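Local coordinates for Lmo2125 protein (Listeria monocytogenes serovar 1/2a, PDB 5TU0) that binds maltose, probably as the membrane-anchored solute-receptor lipoprotein of a carbohydrate transporter, at residues A[112-117]-A[239-244]; A[117-122]-A[253-258]; A[267-272]-A[333-338]. The protein carries 2 engineered substitutions. All coordinates share one frame; numbering follows the deposited sequence. Where two conformers were deposited one is given.

Contact 1 of 3, residues A[112-117]-A[239-244]. With GLC (alpha-D-glucopyranose), chain B.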
loop_
_atom_site.group_PDB
_atom_site.type_symbol
_atom_site.label_atom_id
_atom_site.label_comp_id
_atom_site.label_asym_id
_atom_site.label_seq_id
_atom_site.Cartn_x
_atom_site.Cartn_y
_atom_site.Cartn_z
ATOM N N ILE A 112 3.818 10.050 2.300
ATOM C CA ILE A 112 3.773 8.910 3.193
ATOM C C ILE A 112 4.001 7.645 2.397
ATOM O O ILE A 112 3.485 7.516 1.297
ATOM C CB ILE A 112 2.390 8.807 3.872
ATOM C CG1 ILE A 112 2.158 10.009 4.808
ATOM C CG2 ILE A 112 2.239 7.499 4.655
ATOM C CD1 ILE A 112 0.775 10.061 5.422
ATOM N N ILE A 113 4.782 6.723 2.949
ATOM C CA ILE A 113 4.993 5.430 2.303
ATOM C C ILE A 113 4.473 4.351 3.220
ATOM O O ILE A 113 4.456 4.515 4.421
ATOM C CB ILE A 113 6.475 5.124 1.957
ATOM C CG1 ILE A 113 7.374 5.145 3.215
ATOM C CG2 ILE A 113 6.969 6.110 0.906
ATOM C CD1 ILE A 113 8.670 4.362 3.073
ATOM N N GLU A 114 4.019 3.261 2.629
ATOM C CA GLU A 114 3.598 2.111 3.399
ATOM C C GLU A 114 3.607 0.866 2.541
ATOM O O GLU A 114 3.530 0.946 1.328
ATOM C CB GLU A 114 2.227 2.314 4.049
ATOM C CG GLU A 114 1.080 2.607 3.114
ATOM C CD GLU A 114 -0.275 2.503 3.808
ATOM O OE1 GLU A 114 -0.329 2.468 5.074
ATOM O OE2 GLU A 114 -1.290 2.434 3.080
ATOM N N THR A 115 3.753 -0.277 3.189
ATOM C CA THR A 115 3.715 -1.533 2.493
ATOM C C THR A 115 3.449 -2.596 3.541
ATOM O O THR A 115 3.431 -2.306 4.749
ATOM C CB THR A 115 5.026 -1.830 1.722
ATOM O OG1 THR A 115 4.855 -2.999 0.909
ATOM C CG2 THR A 115 6.200 -2.059 2.659
ATOM N N LEU A 116 3.228 -3.807 3.073
ATOM C CA LEU A 116 2.986 -4.938 3.940
ATOM C C LEU A 116 4.231 -5.319 4.734
ATOM O O LEU A 116 5.357 -5.178 4.267
ATOM C CB LEU A 116 2.493 -6.138 3.135
ATOM C CG LEU A 116 1.131 -6.027 2.467
ATOM C CD1 LEU A 116 0.805 -7.346 1.776
ATOM C CD2 LEU A 116 0.040 -5.684 3.464
ATOM N N VAL A 117 3.996 -5.839 5.933
ATOM C CA VAL A 117 5.049 -6.225 6.848
ATOM C C VAL A 117 4.643 -7.527 7.536
ATOM O O VAL A 117 3.533 -8.033 7.319
ATOM C CB VAL A 117 5.309 -5.116 7.914
ATOM C CG1 VAL A 117 5.777 -3.820 7.252
ATOM C CG2 VAL A 117 4.068 -4.835 8.756
ATOM N N GLY A 239 -0.826 -4.967 7.032
ATOM C CA GLY A 239 -0.438 -3.599 6.696
ATOM C C GLY A 239 -0.250 -2.769 7.948
ATOM O O GLY A 239 -0.726 -3.152 9.000
ATOM N N PRO A 240 0.446 -1.623 7.848
ATOM C CA PRO A 240 0.649 -0.741 9.015
ATOM C C PRO A 240 -0.659 -0.300 9.680
ATOM O O PRO A 240 -0.702 -0.061 10.896
ATOM C CB PRO A 240 1.364 0.472 8.405
ATOM C CG PRO A 240 2.092 -0.080 7.248
ATOM C CD PRO A 240 1.191 -1.133 6.674
ATOM N N TRP A 241 -1.722 -0.218 8.887
ATOM C CA TRP A 241 -3.039 0.207 9.395
ATOM C C TRP A 241 -3.587 -0.684 10.518
ATOM O O TRP A 241 -4.399 -0.230 11.303
ATOM C CB TRP A 241 -4.070 0.302 8.251
ATOM C CG TRP A 241 -4.216 -0.959 7.449
ATOM C CD1 TRP A 241 -5.014 -2.021 7.735
ATOM C CD2 TRP A 241 -3.524 -1.288 6.232
ATOM N NE1 TRP A 241 -4.862 -2.995 6.773
ATOM C CE2 TRP A 241 -3.959 -2.568 5.838
ATOM C CE3 TRP A 241 -2.578 -0.617 5.438
ATOM C CZ2 TRP A 241 -3.486 -3.206 4.683
ATOM C CZ3 TRP A 241 -2.112 -1.251 4.276
ATOM C CH2 TRP A 241 -2.568 -2.535 3.918
ATOM N N SER A 242 -3.136 -1.934 10.599
ATOM C CA SER A 242 -3.625 -2.852 11.637
ATOM C C SER A 242 -2.960 -2.710 13.025
ATOM O O SER A 242 -3.493 -3.209 14.017
ATOM C CB SER A 242 -3.445 -4.298 11.183
ATOM O OG SER A 242 -4.138 -4.540 9.986
ATOM N N ALA A 243 -1.790 -2.073 13.085
ATOM C CA ALA A 243 -1.043 -1.943 14.352
ATOM C C ALA A 243 -1.894 -1.349 15.483
ATOM O O ALA A 243 -1.917 -1.894 16.590
ATOM C CB ALA A 243 0.220 -1.123 14.144
ATOM N N ALA A 244 -2.607 -0.266 15.189
ATOM C CA ALA A 244 -3.489 0.382 16.164
ATOM C C ALA A 244 -4.404 -0.634 16.862
ATOM O O ALA A 244 -4.564 -0.577 18.078
ATOM C CB ALA A 244 -4.322 1.472 15.491
HETATM C C1 GLC B . -7.686 0.613 5.811
HETATM C C2 GLC B . -6.540 1.519 5.351
HETATM C C3 GLC B . -6.214 1.356 3.867
HETATM C C4 GLC B . -6.142 -0.106 3.442
HETATM C C5 GLC B . -7.370 -0.868 3.930
HETATM C C6 GLC B . -7.294 -2.346 3.553
HETATM O O1 GLC B . -8.944 1.123 5.341
HETATM O O2 GLC B . -6.888 2.884 5.609
HETATM O O3 GLC B . -4.954 1.977 3.588
HETATM O O4 GLC B . -6.059 -0.161 2.009
HETATM O O5 GLC B . -7.488 -0.731 5.353
HETATM O O6 GLC B . -8.107 -3.142 4.424
#
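The backbones of 112-117 and 239-244 come nearest at Leu116 and Gly239, whose CA atoms lie 4.6 Å apart, and no hydrogen bond crosses between the segments. Side chains therefore carry the contact, and Pro240 is its wedge. The pyrrolidine ring points at 112-117, with Pro240 CD 3.2 Å from Thr115 O and Pro240 CG 4.0 Å from Glu114 CB. That carbonyl oxygen is buried with no polar partner, with the C-H groups of the Pro240 ring against it, whereas Thr115 OG1 is bonded to Phe270 O.

Glu114 leaves the strand with CG between the backbone N and the carbonyl carbon (chi1 59°), then runs extended past the proline to the rim of Trp241. Glu114 OE1 lies in the plane of the indole at its edge, 3.8 Å from Trp241 CE3, and the carboxylate is turned 63° from the ring. The other oxygen, OE2, is directed to the sugar, although its 3.7 Å separation from O3 of the glucose is long for a hydrogen bond.

The indole itself is sandwiched. Glucose C4 stands 3.9 Å above the centre of one face, while Gly239 CA lies 3.5 Å from the plane on the opposite face, offset toward the rim; having no side chain, the glycine can sit this close. Leu116 completes the support obliquely, its CD2 4.1 Å from Trp241 CH2. Asp70 and Tyr164 also line the sugar pocket, and the second glucose unit touches Glu114 and Trp241 as well.

The chemistry is that of carbohydrate recognition by stacking: an aromatic face receives the sugar, while a carboxylate beside the ring's C-H edge probably makes a weak electrostatic match with it.

Contact 2 of 3, residues A[117-122]-A[253-258]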
loop_
_atom_site.group_PDB
_atom_site.type_symbol
_atom_site.label_atom_id
_atom_site.label_comp_id
_atom_site.label_asym_id
_atom_site.label_seq_id
_atom_site.Cartn_x
_atom_site.Cartn_y
_atom_site.Cartn_z
ATOM N N VAL A 117 3.996 -5.839 5.933
ATOM C CA VAL A 117 5.049 -6.225 6.848
ATOM C C VAL A 117 4.643 -7.527 7.536
ATOM O O VAL A 117 3.533 -8.033 7.319
ATOM C CB VAL A 117 5.309 -5.116 7.914
ATOM C CG1 VAL A 117 5.777 -3.820 7.252
ATOM C CG2 VAL A 117 4.068 -4.835 8.756
ATOM N N LEU A 118 5.539 -8.070 8.346
ATOM C CA LEU A 118 5.230 -9.275 9.129
ATOM C C LEU A 118 5.024 -8.878 10.597
ATOM O O LEU A 118 5.951 -8.361 11.250
ATOM C CB LEU A 118 6.370 -10.287 9.062
ATOM C CG LEU A 118 6.097 -11.593 9.815
ATOM C CD1 LEU A 118 5.188 -12.490 8.982
ATOM C CD2 LEU A 118 7.376 -12.328 10.182
ATOM N N TYR A 119 3.814 -9.083 11.106
ATOM C CA TYR A 119 3.528 -8.880 12.528
ATOM C C TYR A 119 3.734 -10.211 13.196
ATOM O O TYR A 119 3.398 -11.239 12.609
ATOM C CB TYR A 119 2.079 -8.485 12.772
ATOM C CG TYR A 119 1.739 -7.081 12.380
ATOM C CD1 TYR A 119 2.026 -6.025 13.234
ATOM C CD2 TYR A 119 1.083 -6.807 11.179
ATOM C CE1 TYR A 119 1.710 -4.727 12.890
ATOM C CE2 TYR A 119 0.747 -5.518 10.835
ATOM C CZ TYR A 119 1.067 -4.478 11.691
ATOM O OH TYR A 119 0.760 -3.195 11.352
ATOM N N TYR A 120 4.295 -10.213 14.402
ATOM C CA TYR A 120 4.444 -11.475 15.156
ATOM C C TYR A 120 4.204 -11.200 16.629
ATOM O O TYR A 120 4.298 -10.051 17.099
ATOM C CB TYR A 120 5.808 -12.167 14.919
ATOM C CG TYR A 120 6.994 -11.486 15.554
ATOM C CD1 TYR A 120 7.574 -10.367 14.968
ATOM C CD2 TYR A 120 7.552 -11.971 16.746
ATOM C CE1 TYR A 120 8.654 -9.739 15.560
ATOM C CE2 TYR A 120 8.641 -11.346 17.338
ATOM C CZ TYR A 120 9.183 -10.232 16.736
ATOM O OH TYR A 120 10.258 -9.601 17.312
ATOM N N ASN A 121 3.875 -12.257 17.344
ATOM C CA ASN A 121 3.577 -12.168 18.759
ATOM C C ASN A 121 4.812 -12.542 19.577
ATOM O O ASN A 121 5.232 -13.712 19.571
ATOM C CB ASN A 121 2.411 -13.095 19.072
ATOM C CG ASN A 121 1.835 -12.861 20.448
ATOM O OD1 ASN A 121 2.542 -12.426 21.370
ATOM N ND2 ASN A 121 0.551 -13.160 20.604
ATOM N N LYS A 122 5.382 -11.548 20.281
ATOM C CA LYS A 122 6.570 -11.759 21.099
ATOM C C LYS A 122 6.337 -12.702 22.289
ATOM O O LYS A 122 7.303 -13.232 22.859
ATOM C CB LYS A 122 7.154 -10.428 21.585
ATOM C CG LYS A 122 7.551 -9.461 20.479
ATOM C CD LYS A 122 8.314 -8.284 21.062
ATOM C CE LYS A 122 8.740 -7.301 20.008
ATOM N NZ LYS A 122 9.472 -6.180 20.645
ATOM N N TYR A 253 2.996 -7.433 20.473
ATOM C CA TYR A 253 3.385 -7.691 19.087
ATOM C C TYR A 253 4.725 -7.073 18.722
ATOM O O TYR A 253 5.179 -6.098 19.322
ATOM C CB TYR A 253 2.290 -7.214 18.090
ATOM C CG TYR A 253 2.186 -5.707 17.928
ATOM C CD1 TYR A 253 2.944 -5.036 16.981
ATOM C CD2 TYR A 253 1.352 -4.963 18.743
ATOM C CE1 TYR A 253 2.867 -3.658 16.845
ATOM C CE2 TYR A 253 1.266 -3.590 18.627
ATOM C CZ TYR A 253 2.021 -2.940 17.680
ATOM O OH TYR A 253 1.925 -1.576 17.576
ATOM N N GLY A 254 5.364 -7.676 17.737
ATOM C CA GLY A 254 6.604 -7.184 17.190
ATOM C C GLY A 254 6.379 -7.082 15.694
ATOM O O GLY A 254 5.447 -7.678 15.163
ATOM N N VAL A 255 7.220 -6.314 15.020
ATOM C CA VAL A 255 7.081 -6.134 13.586
ATOM C C VAL A 255 8.437 -6.331 12.925
ATOM O O VAL A 255 9.480 -5.882 13.449
ATOM C CB VAL A 255 6.529 -4.734 13.231
ATOM C CG1 VAL A 255 6.013 -4.714 11.799
ATOM C CG2 VAL A 255 5.408 -4.338 14.187
ATOM N N ALA A 256 8.407 -6.961 11.754
ATOM C CA ALA A 256 9.603 -7.225 10.984
ATOM C C ALA A 256 9.342 -7.170 9.484
ATOM O O ALA A 256 8.182 -7.172 9.017
ATOM C CB ALA A 256 10.154 -8.594 11.357
ATOM N N LYS A 257 10.433 -7.095 8.728
ATOM C CA LYS A 257 10.346 -7.222 7.283
ATOM C C LYS A 257 9.702 -8.575 6.993
ATOM O O LYS A 257 9.749 -9.486 7.829
ATOM C CB LYS A 257 11.741 -7.192 6.640
ATOM C CG LYS A 257 12.646 -8.339 7.089
ATOM C CD LYS A 257 14.030 -8.298 6.456
ATOM C CE LYS A 257 14.015 -8.750 5.010
ATOM N NZ LYS A 257 13.677 -10.193 4.856
ATOM N N ILE A 258 9.119 -8.716 5.821
ATOM C CA ILE A 258 8.524 -9.996 5.433
ATOM C C ILE A 258 9.680 -11.016 5.249
ATOM O O ILE A 258 10.743 -10.681 4.705
ATOM C CB ILE A 258 7.669 -9.867 4.148
ATOM C CG1 ILE A 258 6.589 -8.769 4.328
ATOM C CG2 ILE A 258 7.059 -11.217 3.787
ATOM C CD1 ILE A 258 5.827 -8.407 3.071
#
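With Tyr119 CG beside its backbone N and Tyr253 CG set between N and the carbonyl carbon (chi1 73°), the two phenol rings leave neighbouring strands side by side, pointing the same way. They meet as an offset edge-to-face pair, the edge of Tyr119 toward the face of Tyr253, with centroids 6.0 Å apart and planes at 68°. Val255 joins them on this face of the sheet, its CG2 3.9 Å from Tyr119 CD1, while its other methyl, CG1, lies 3.6 Å from Val117 CG2. The Tyr119 hydroxyl goes on to bond Gly239 O.

On the opposite face the torsion of Tyr120 (chi1 72°) lays its ring over Gly254, whose CA makes a CH-pi contact 4.1 Å from the ring centroid. The extended chain of Lys122 covers the same glycine, CE 3.5 Å from Gly254 CA, before NZ reaches its salt bridge with Glu327.

Between these two layers run four straight backbone hydrogen bonds, paired reciprocally at Leu118 with Ala256 and at Tyr120 with Gly254; the shortest is Gly254 N to Tyr120 O, 2.7 Å. Strand 105-121 is also bonded to 235-238, and so has an antiparallel neighbour on either side here. Such an antiparallel ladder inside a mixed sheet packed against helices, here 243-248 and 327-336, belongs to the alpha/beta lobes of the periplasmic-binding-protein fold.

Contact 3 of 3, residues A[267-272]-A[333-338]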
loop_
_atom_site.group_PDB
_atom_site.type_symbol
_atom_site.label_atom_id
_atom_site.label_comp_id
_atom_site.label_asym_id
_atom_site.label_seq_id
_atom_site.Cartn_x
_atom_site.Cartn_y
_atom_site.Cartn_z
ATOM N N TYR A 267 10.215 -10.851 -0.672
ATOM C CA TYR A 267 8.806 -10.685 -0.996
ATOM C C TYR A 267 8.744 -9.249 -1.553
ATOM O O TYR A 267 9.342 -8.340 -0.967
ATOM C CB TYR A 267 7.989 -10.820 0.276
ATOM C CG TYR A 267 6.546 -11.190 0.112
ATOM C CD1 TYR A 267 5.569 -10.219 -0.132
ATOM C CD2 TYR A 267 6.135 -12.505 0.263
ATOM C CE1 TYR A 267 4.232 -10.569 -0.242
ATOM C CE2 TYR A 267 4.802 -12.852 0.166
ATOM C CZ TYR A 267 3.859 -11.889 -0.081
ATOM O OH TYR A 267 2.534 -12.264 -0.195
ATOM N N SER A 268 8.014 -9.065 -2.649
ATOM C CA SER A 268 7.975 -7.777 -3.350
ATOM C C SER A 268 6.569 -7.202 -3.438
ATOM O O SER A 268 5.970 -7.163 -4.512
ATOM C CB SER A 268 8.578 -7.965 -4.734
ATOM O OG SER A 268 9.891 -8.482 -4.628
ATOM N N PRO A 269 6.040 -6.722 -2.300
ATOM C CA PRO A 269 4.672 -6.231 -2.261
ATOM C C PRO A 269 4.492 -4.893 -2.966
ATOM O O PRO A 269 5.477 -4.314 -3.385
ATOM C CB PRO A 269 4.423 -6.065 -0.772
ATOM C CG PRO A 269 5.753 -5.665 -0.233
ATOM C CD PRO A 269 6.744 -6.458 -1.032
ATOM N N PHE A 270 3.250 -4.444 -3.122
ATOM C CA PHE A 270 2.994 -3.120 -3.701
ATOM C C PHE A 270 3.531 -2.029 -2.760
ATOM O O PHE A 270 3.391 -2.129 -1.542
ATOM C CB PHE A 270 1.502 -2.868 -3.942
ATOM C CG PHE A 270 0.909 -3.687 -5.057
ATOM C CD1 PHE A 270 1.403 -3.589 -6.347
ATOM C CD2 PHE A 270 -0.157 -4.544 -4.817
ATOM C CE1 PHE A 270 0.860 -4.340 -7.378
ATOM C CE2 PHE A 270 -0.703 -5.300 -5.849
ATOM C CZ PHE A 270 -0.199 -5.189 -7.128
ATOM N N ALA A 271 4.149 -1.008 -3.345
ATOM C CA ALA A 271 4.657 0.150 -2.600
ATOM C C ALA A 271 3.509 1.160 -2.543
ATOM O O ALA A 271 3.239 1.839 -3.536
ATOM C CB ALA A 271 5.855 0.754 -3.318
ATOM N N GLY A 272 2.846 1.265 -1.396
ATOM C CA GLY A 272 1.706 2.157 -1.236
ATOM C C GLY A 272 2.102 3.442 -0.540
ATOM O O GLY A 272 3.294 3.706 -0.277
ATOM N N ILE A 333 10.102 0.651 6.482
ATOM C CA ILE A 333 11.236 1.231 5.745
ATOM C C ILE A 333 12.055 0.154 5.022
ATOM O O ILE A 333 12.431 0.319 3.849
ATOM C CB ILE A 333 12.140 2.062 6.686
ATOM C CG1 ILE A 333 11.386 3.321 7.156
ATOM C CG2 ILE A 333 13.434 2.450 5.984
ATOM C CD1 ILE A 333 12.080 4.096 8.266
ATOM N N GLU A 334 12.327 -0.940 5.738
ATOM C CA GLU A 334 13.120 -2.037 5.199
ATOM C C GLU A 334 12.388 -2.749 4.081
ATOM O O GLU A 334 12.957 -2.986 3.020
ATOM C CB GLU A 334 13.466 -3.037 6.312
ATOM C CG GLU A 334 14.379 -4.181 5.901
ATOM C CD GLU A 334 15.740 -3.715 5.408
ATOM O OE1 GLU A 334 16.257 -2.688 5.911
ATOM O OE2 GLU A 334 16.298 -4.403 4.521
ATOM N N GLN A 335 11.123 -3.069 4.307
ATOM C CA GLN A 335 10.347 -3.788 3.297
ATOM C C GLN A 335 10.096 -2.926 2.052
ATOM O O GLN A 335 10.091 -3.423 0.927
ATOM C CB GLN A 335 9.025 -4.290 3.871
ATOM C CG GLN A 335 8.306 -5.245 2.945
ATOM C CD GLN A 335 9.108 -6.508 2.697
ATOM O OE1 GLN A 335 9.677 -7.089 3.618
ATOM N NE2 GLN A 335 9.155 -6.937 1.451
ATOM N N TYR A 336 9.935 -1.624 2.251
ATOM C CA TYR A 336 9.662 -0.721 1.125
ATOM C C TYR A 336 10.778 -0.775 0.070
ATOM O O TYR A 336 10.524 -0.565 -1.118
ATOM C CB TYR A 336 9.435 0.709 1.638
ATOM C CG TYR A 336 8.746 1.608 0.660
ATOM C CD1 TYR A 336 7.357 1.562 0.505
ATOM C CD2 TYR A 336 9.460 2.521 -0.093
ATOM C CE1 TYR A 336 6.710 2.408 -0.378
ATOM C CE2 TYR A 336 8.824 3.366 -0.974
ATOM C CZ TYR A 336 7.457 3.296 -1.118
ATOM O OH TYR A 336 6.854 4.143 -2.011
ATOM N N LYS A 337 12.001 -1.105 0.497
ATOM C CA LYS A 337 13.145 -1.235 -0.420
ATOM C C LYS A 337 12.858 -2.265 -1.508
ATOM O O LYS A 337 13.350 -2.138 -2.622
ATOM C CB LYS A 337 14.421 -1.670 0.312
ATOM C CG LYS A 337 14.937 -0.717 1.374
ATOM C CD LYS A 337 16.103 -1.359 2.105
ATOM C CE LYS A 337 16.527 -0.558 3.314
ATOM N NZ LYS A 337 16.969 0.810 2.945
ATOM N N ASN A 338 12.047 -3.262 -1.175
ATOM C CA ASN A 338 11.705 -4.332 -2.117
ATOM C C ASN A 338 10.297 -4.210 -2.703
ATOM O O ASN A 338 9.871 -5.090 -3.433
ATOM C CB ASN A 338 11.849 -5.688 -1.405
ATOM C CG ASN A 338 13.228 -5.885 -0.801
ATOM O OD1 ASN A 338 13.366 -6.103 0.400
ATOM N ND2 ASN A 338 14.240 -5.771 -1.613
#
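Gln335 and Tyr336, neighbours near the end of helix 327-336, diverge to grip two parts of one loop: the glutamine reaches Tyr267 and Pro269, the tyrosine Ala271 and Gly272. This is helix-on-loop packing in the periplasmic-binding-protein fold, at the approach to strand 272-278. That strand pairs with 105-121, consistent with a position close to the crossovers that link the two lobes of such proteins.

The glutamine chain starts with CG opposite the backbone N and then turns about the CB-CG bond (chi2 63°), which carries the amide to Tyr267 and Pro269. The side chains of Gln335 and Pro269 cross obliquely, the amide nitrogen leading: Gln335 NE2 is 3.5 Å from Pro269 CD and 2.8 Å from Tyr267 O. Because OE1 on the other side of the amide accepts a hydrogen bond from Ile258 N, the orientation of the group is defined from its oxygen end.

With CG on the far side of CB from the backbone N (chi1 -162°), the Tyr336 ring reaches Ala271 and Gly272. Ala271 CB points at the helix and approaches the ring obliquely, 3.5 Å from Tyr336 CE1. Gly272 O comes instead to the ring edge, near its plane, at 3.7 Å from the same CE1, a placement that sets a carbonyl oxygen against aromatic C-H. The far end of the ring is anchored by its hydroxyl, which is hydrogen-bonded to Asp96 and Gln99; Gln99 also bonds Ala271 O, so one residue ties down both partners. Thr115 touches Pro269 and Gln335 from strand 105-121.

Beyond the glutamine, Asn338 finishes the interface. Its CB lies 3.7 Å from Tyr267 O, and its carbonyl oxygen receives a CA-H...O contact from the loop, Ser268 CA to Asn338 O 3.3 Å, with an angle of 132° at the hydrogen.

Contacts 1 and 2 occupy successive parts of strand 105-121 and share Val117; their centres are about 11 Å apart, and Tyr119 OH to Gly239 O, 2.8 Å, ties one to the other. Contact 3 lies about 11 Å from contact 1 and about 15 Å from contact 2, centre to centre. It joins contact 1 through Glu114 O and Gly272 N, 2.8 Å apart, and contact 2 through Ile258 N and Gln335 OE1, also 2.8 Å. Of the three, contact 1 supplies pocket residues, Glu114 and Trp241. Between nearest atoms, Gly272 of contact 3 is about 6 Å from a bound glucose and the Tyr119 side chain of contact 2 about 10 Å, so both lie outside direct contact with the sugar.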